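Local atomic coordinates of GH86A beta-porphyranase (Bacteroides plebeius, PDB entry 4AW7), a protein that cleaves the sulfated red-algal polysaccharide porphyran at beta-1,4 linkages between galactose and L-galactose-6-sulfate, releasing mostly disaccharides. Residues A[242-255]-A[299-311]. Residues are numbered along the deposited sequence; the frame is centred on the assembly and turned at random.
Sequences RSGSNSEAVLDMVE and HFLFNLMERQDNL
Arg-307 reaches from just beyond the end of helix 299-305 to the acidic flank of helix 245-255, a worked example of how one buried guanidinium can be fixed on several sides by a salt-bridge network. Its chain runs extended from CG to NE, and both terminal nitrogens bind one oxygen, Asp-252 OD1, each at 3.0 Å: NH1 nearly along the C-O axis, NH2 from above the carboxylate plane. NH2 also forms a salt bridge to Glu-248 OE1 at 2.9 Å, tilted out of both planes, and NH1 one to Glu-255 OE2 whose hydrogen bond is weak. On the remaining edge NE points almost straight (172°) at Asn-303 OD1, 2.9 Å away and in the carbonyl plane. Leu-251 CB lies over the centre of one guanidinium face, and its CD1 packs on Leu-304 CD2.

A chi1 of 170° swings the Asn-303 amide away from its backbone N and against the Glu-248 carboxylate, stacked with 15° between planes; ND2 bonds weakly to Ser-247 OG. Arg-508, on strand 503-514, forms salt bridges with Glu-248 and Asp-252, so these two each lie between two arginines, which probably favours their ionised form; Tyr-477 holds Glu-255 OE1.

At the N-terminal end of helix 245-255 ring packing dominates. Ser-243 CB makes a CH-pi contact over one Phe-300 face, 3.9 Å from the ring centroid, and Ser-247 CB lies at the edge. Water links Gly-244 N to His-299 O.

Segments 245-255 and 299-305, inclined at 36°, belong to helices 245-262 and 293-305, which follow parallel strands 225-233 and 268-276 as successive outer helices of the catalytic beta/alpha-barrel.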
loop_
_atom_site.group_PDB
_atom_site.type_symbol
_atom_site.label_atom_id
_atom_site.label_comp_id
_atom_site.label_asym_id
_atom_site.label_seq_id
_atom_site.Cartn_x
_atom_site.Cartn_y
_atom_site.Cartn_z
ATOM N N ARG A 242 4.328 0.109 -11.196
ATOM C CA ARG A 242 3.854 1.066 -10.217
ATOM C C ARG A 242 4.770 1.214 -9.034
ATOM O O ARG A 242 4.760 2.277 -8.376
ATOM C CB ARG A 242 2.435 0.779 -9.795
ATOM C CG ARG A 242 1.495 0.765 -10.989
ATOM C CD ARG A 242 0.039 0.863 -10.529
ATOM N NE ARG A 242 -0.943 0.852 -11.612
ATOM C CZ ARG A 242 -1.245 1.884 -12.381
ATOM N NH1 ARG A 242 -0.672 3.035 -12.165
ATOM N NH2 ARG A 242 -2.172 1.776 -13.312
ATOM N N SER A 243 5.562 0.202 -8.721
ATOM C CA SER A 243 6.450 0.395 -7.586
ATOM C C SER A 243 7.384 1.574 -7.853
ATOM O O SER A 243 7.751 1.880 -8.998
ATOM C CB SER A 243 7.141 -0.817 -7.164
ATOM O OG SER A 243 7.864 -1.330 -8.182
ATOM N N GLY A 244 7.697 2.284 -6.782
ATOM C CA GLY A 244 8.404 3.544 -6.915
ATOM C C GLY A 244 7.431 4.674 -7.168
ATOM O O GLY A 244 6.352 4.746 -6.600
ATOM N N SER A 245 7.853 5.610 -8.032
ATOM C CA SER A 245 7.232 6.937 -8.063
ATOM C C SER A 245 5.773 6.928 -8.467
ATOM O O SER A 245 5.016 7.782 -8.029
ATOM C CB SER A 245 8.019 7.899 -8.950
ATOM O OG SER A 245 7.721 7.744 -10.325
ATOM N N ASN A 246 5.336 5.989 -9.319
ATOM C CA ASN A 246 3.924 5.999 -9.716
ATOM C C ASN A 246 3.008 5.683 -8.532
ATOM O O ASN A 246 2.074 6.424 -8.278
ATOM C CB ASN A 246 3.672 5.014 -10.866
ATOM C CG ASN A 246 2.230 4.847 -11.179
ATOM O OD1 ASN A 246 1.603 3.888 -10.718
ATOM N ND2 ASN A 246 1.655 5.804 -11.919
ATOM N N SER A 247 3.294 4.594 -7.801
ATOM C CA SER A 247 2.459 4.273 -6.651
ATOM C C SER A 247 2.499 5.398 -5.635
ATOM O O SER A 247 1.510 5.641 -4.941
ATOM C CB SER A 247 2.877 2.934 -6.015
ATOM O OG SER A 247 4.195 2.921 -5.522
ATOM N N GLU A 248 3.664 6.038 -5.473
ATOM C CA GLU A 248 3.750 7.161 -4.561
ATOM C C GLU A 248 2.786 8.291 -4.935
ATOM O O GLU A 248 2.122 8.863 -4.095
ATOM C CB GLU A 248 5.197 7.673 -4.455
ATOM C CG GLU A 248 6.227 6.649 -3.922
ATOM C CD GLU A 248 6.268 6.407 -2.425
ATOM O OE1 GLU A 248 5.497 7.027 -1.666
ATOM O OE2 GLU A 248 7.131 5.567 -2.048
ATOM N N ALA A 249 2.728 8.616 -6.233
ATOM C CA ALA A 249 1.789 9.626 -6.747
ATOM C C ALA A 249 0.345 9.178 -6.618
ATOM O O ALA A 249 -0.530 9.989 -6.336
ATOM C CB ALA A 249 2.078 9.990 -8.203
ATOM N N VAL A 250 0.069 7.907 -6.896
ATOM C CA VAL A 250 -1.283 7.369 -6.801
ATOM C C VAL A 250 -1.845 7.578 -5.384
ATOM O O VAL A 250 -2.977 8.059 -5.210
ATOM C CB VAL A 250 -1.288 5.873 -7.195
ATOM C CG1 VAL A 250 -2.566 5.181 -6.712
ATOM C CG2 VAL A 250 -1.128 5.740 -8.723
ATOM N N LEU A 251 -1.042 7.201 -4.388
ATOM C CA LEU A 251 -1.501 7.318 -3.014
ATOM C C LEU A 251 -1.468 8.746 -2.501
ATOM O O LEU A 251 -2.381 9.172 -1.792
ATOM C CB LEU A 251 -0.705 6.363 -2.099
ATOM C CG LEU A 251 -0.784 4.878 -2.461
ATOM C CD1 LEU A 251 0.052 4.099 -1.465
ATOM C CD2 LEU A 251 -2.206 4.353 -2.538
ATOM N N ASP A 252 -0.464 9.516 -2.911
ATOM C CA ASP A 252 -0.448 10.927 -2.559
ATOM C C ASP A 252 -1.682 11.663 -3.074
ATOM O O ASP A 252 -2.170 12.562 -2.396
ATOM C CB ASP A 252 0.802 11.630 -3.100
ATOM C CG ASP A 252 2.038 11.454 -2.250
ATOM O OD1 ASP A 252 2.074 10.565 -1.366
ATOM O OD2 ASP A 252 3.010 12.247 -2.438
ATOM N N MET A 253 -2.200 11.296 -4.246
ATOM C CA MET A 253 -3.366 12.027 -4.754
ATOM C C MET A 253 -4.597 11.813 -3.902
ATOM O O MET A 253 -5.388 12.723 -3.669
ATOM C CB MET A 253 -3.661 11.703 -6.195
ATOM C CG MET A 253 -4.535 12.741 -6.877
ATOM S SD MET A 253 -4.529 12.526 -8.687
ATOM C CE MET A 253 -5.387 14.045 -9.168
ATOM N N VAL A 254 -4.775 10.558 -3.476
ATOM C CA VAL A 254 -5.901 10.219 -2.568
ATOM C C VAL A 254 -5.800 11.050 -1.284
ATOM O O VAL A 254 -6.777 11.637 -0.840
ATOM C CB VAL A 254 -5.989 8.713 -2.311
ATOM C CG1 VAL A 254 -7.044 8.378 -1.277
ATOM C CG2 VAL A 254 -6.215 7.957 -3.604
ATOM N N GLU A 255 -4.611 11.073 -0.685
ATOM C CA GLU A 255 -4.414 11.850 0.546
ATOM C C GLU A 255 -4.660 13.338 0.312
ATOM O O GLU A 255 -5.315 14.013 1.119
ATOM C CB GLU A 255 -2.985 11.644 1.070
ATOM C CG GLU A 255 -2.689 10.254 1.565
ATOM C CD GLU A 255 -1.245 10.062 2.060
ATOM O OE1 GLU A 255 -0.498 11.063 2.165
ATOM O OE2 GLU A 255 -0.817 8.920 2.424
ATOM N N HIS A 299 9.337 -4.136 -3.169
ATOM C CA HIS A 299 9.414 -2.763 -3.645
ATOM C C HIS A 299 8.278 -1.883 -3.118
ATOM O O HIS A 299 8.472 -0.703 -2.782
ATOM C CB HIS A 299 9.406 -2.699 -5.174
ATOM C CG HIS A 299 10.590 -3.327 -5.836
ATOM N ND1 HIS A 299 11.885 -3.160 -5.399
ATOM C CD2 HIS A 299 10.667 -4.073 -6.955
ATOM C CE1 HIS A 299 12.701 -3.795 -6.225
ATOM N NE2 HIS A 299 11.986 -4.354 -7.179
ATOM N N PHE A 300 7.075 -2.432 -3.035
ATOM C CA PHE A 300 5.941 -1.698 -2.512
ATOM C C PHE A 300 6.011 -1.544 -0.983
ATOM O O PHE A 300 5.574 -0.541 -0.444
ATOM C CB PHE A 300 4.601 -2.364 -2.853
ATOM C CG PHE A 300 4.193 -2.215 -4.297
ATOM C CD1 PHE A 300 3.972 -0.958 -4.884
ATOM C CD2 PHE A 300 3.993 -3.329 -5.077
ATOM C CE1 PHE A 300 3.574 -0.868 -6.176
ATOM C CE2 PHE A 300 3.573 -3.243 -6.398
ATOM C CZ PHE A 300 3.389 -2.012 -6.980
ATOM N N LEU A 301 6.560 -2.537 -0.303
ATOM C CA LEU A 301 6.556 -2.562 1.147
ATOM C C LEU A 301 7.194 -1.320 1.735
ATOM O O LEU A 301 6.701 -0.766 2.701
ATOM C CB LEU A 301 7.280 -3.817 1.648
ATOM C CG LEU A 301 7.438 -3.997 3.145
ATOM C CD1 LEU A 301 6.073 -4.142 3.841
ATOM C CD2 LEU A 301 8.312 -5.218 3.415
ATOM N N PHE A 302 8.306 -0.884 1.173
ATOM C CA PHE A 302 9.025 0.234 1.776
ATOM C C PHE A 302 8.214 1.525 1.672
ATOM O O PHE A 302 8.192 2.320 2.629
ATOM C CB PHE A 302 10.408 0.423 1.115
ATOM C CG PHE A 302 11.457 -0.600 1.522
ATOM C CD1 PHE A 302 11.378 -1.939 1.125
ATOM C CD2 PHE A 302 12.548 -0.229 2.288
ATOM C CE1 PHE A 302 12.310 -2.859 1.512
ATOM C CE2 PHE A 302 13.492 -1.140 2.657
ATOM C CZ PHE A 302 13.382 -2.469 2.267
ATOM N N ASN A 303 7.526 1.748 0.546
ATOM C CA ASN A 303 6.569 2.862 0.354
ATOM C C ASN A 303 5.556 2.804 1.482
ATOM O O ASN A 303 5.282 3.783 2.186
ATOM C CB ASN A 303 5.920 2.665 -1.068
ATOM C CG ASN A 303 4.730 3.574 -1.388
ATOM O OD1 ASN A 303 4.146 4.237 -0.515
ATOM N ND2 ASN A 303 4.336 3.615 -2.698
ATOM N N LEU A 304 4.945 1.635 1.650
ATOM C CA LEU A 304 3.835 1.514 2.583
ATOM C C LEU A 304 4.283 1.609 4.032
ATOM O O LEU A 304 3.540 2.123 4.867
ATOM C CB LEU A 304 3.051 0.227 2.309
ATOM C CG LEU A 304 2.497 0.074 0.900
ATOM C CD1 LEU A 304 1.717 -1.212 0.748
ATOM C CD2 LEU A 304 1.694 1.300 0.461
ATOM N N MET A 305 5.501 1.168 4.371
ATOM C CA MET A 305 6.042 1.377 5.713
ATOM C C MET A 305 6.106 2.848 6.082
ATOM O O MET A 305 5.804 3.237 7.217
ATOM C CB MET A 305 7.418 0.726 5.846
ATOM C CG MET A 305 7.312 -0.796 6.013
ATOM S SD MET A 305 8.957 -1.522 6.045
ATOM C CE MET A 305 8.583 -3.128 6.695
ATOM N N GLU A 306 6.467 3.684 5.107
ATOM C CA GLU A 306 6.548 5.132 5.297
ATOM C C GLU A 306 5.179 5.796 5.380
ATOM O O GLU A 306 5.127 7.015 5.620
ATOM C CB GLU A 306 7.347 5.754 4.171
ATOM C CG GLU A 306 8.840 5.521 4.297
ATOM C CD GLU A 306 9.439 6.243 5.499
ATOM O OE1 GLU A 306 9.325 7.479 5.559
ATOM O OE2 GLU A 306 10.023 5.605 6.387
ATOM N N ARG A 307 4.100 5.047 5.280
ATOM C CA ARG A 307 2.748 5.556 5.410
ATOM C C ARG A 307 2.012 4.969 6.632
ATOM O O ARG A 307 0.785 5.057 6.727
ATOM C CB ARG A 307 1.931 5.300 4.148
ATOM C CG ARG A 307 2.541 5.905 2.899
ATOM C CD ARG A 307 1.608 5.771 1.743
ATOM N NE ARG A 307 2.233 6.215 0.500
ATOM C CZ ARG A 307 2.030 7.371 -0.133
ATOM N NH1 ARG A 307 1.128 8.243 0.291
ATOM N NH2 ARG A 307 2.720 7.621 -1.234
ATOM N N GLN A 308 2.743 4.337 7.556
ATOM C CA GLN A 308 2.066 3.560 8.603
ATOM C C GLN A 308 1.022 4.367 9.378
ATOM O O GLN A 308 -0.020 3.840 9.770
ATOM C CB GLN A 308 3.078 2.953 9.572
ATOM C CG GLN A 308 2.462 1.891 10.462
ATOM C CD GLN A 308 3.424 1.410 11.509
ATOM O OE1 GLN A 308 4.430 0.758 11.201
ATOM N NE2 GLN A 308 3.116 1.702 12.778
ATOM N N ASP A 309 1.321 5.632 9.634
ATOM C CA ASP A 309 0.439 6.517 10.366
ATOM C C ASP A 309 -0.827 6.869 9.623
ATOM O O ASP A 309 -1.758 7.415 10.234
ATOM C CB ASP A 309 1.155 7.805 10.797
ATOM C CG ASP A 309 1.808 8.568 9.678
ATOM O OD1 ASP A 309 2.214 7.997 8.663
ATOM O OD2 ASP A 309 1.973 9.802 9.846
ATOM N N ASN A 310 -0.874 6.593 8.332
ATOM C CA ASN A 310 -2.087 6.755 7.530
ATOM C C ASN A 310 -2.483 5.490 6.772
ATOM O O ASN A 310 -3.061 5.566 5.688
ATOM C CB ASN A 310 -1.964 7.928 6.557
ATOM C CG ASN A 310 -3.330 8.416 6.098
ATOM O OD1 ASN A 310 -4.269 8.491 6.893
ATOM N ND2 ASN A 310 -3.485 8.665 4.768
ATOM N N LEU A 311 -2.198 4.331 7.355
ATOM C CA LEU A 311 -2.428 3.040 6.690
ATOM C C LEU A 311 -3.159 2.122 7.654
ATOM O O LEU A 311 -2.642 1.764 8.704
ATOM C CB LEU A 311 -1.104 2.425 6.263
ATOM C CG LEU A 311 -1.224 1.073 5.510
ATOM C CD1 LEU A 311 -1.769 1.242 4.088
ATOM C CD2 LEU A 311 0.147 0.389 5.483
HETATM O O HOH W 1 7.076 1.520 -4.102
HETATM O O HOH W 2 5.728 6.449 1.052
#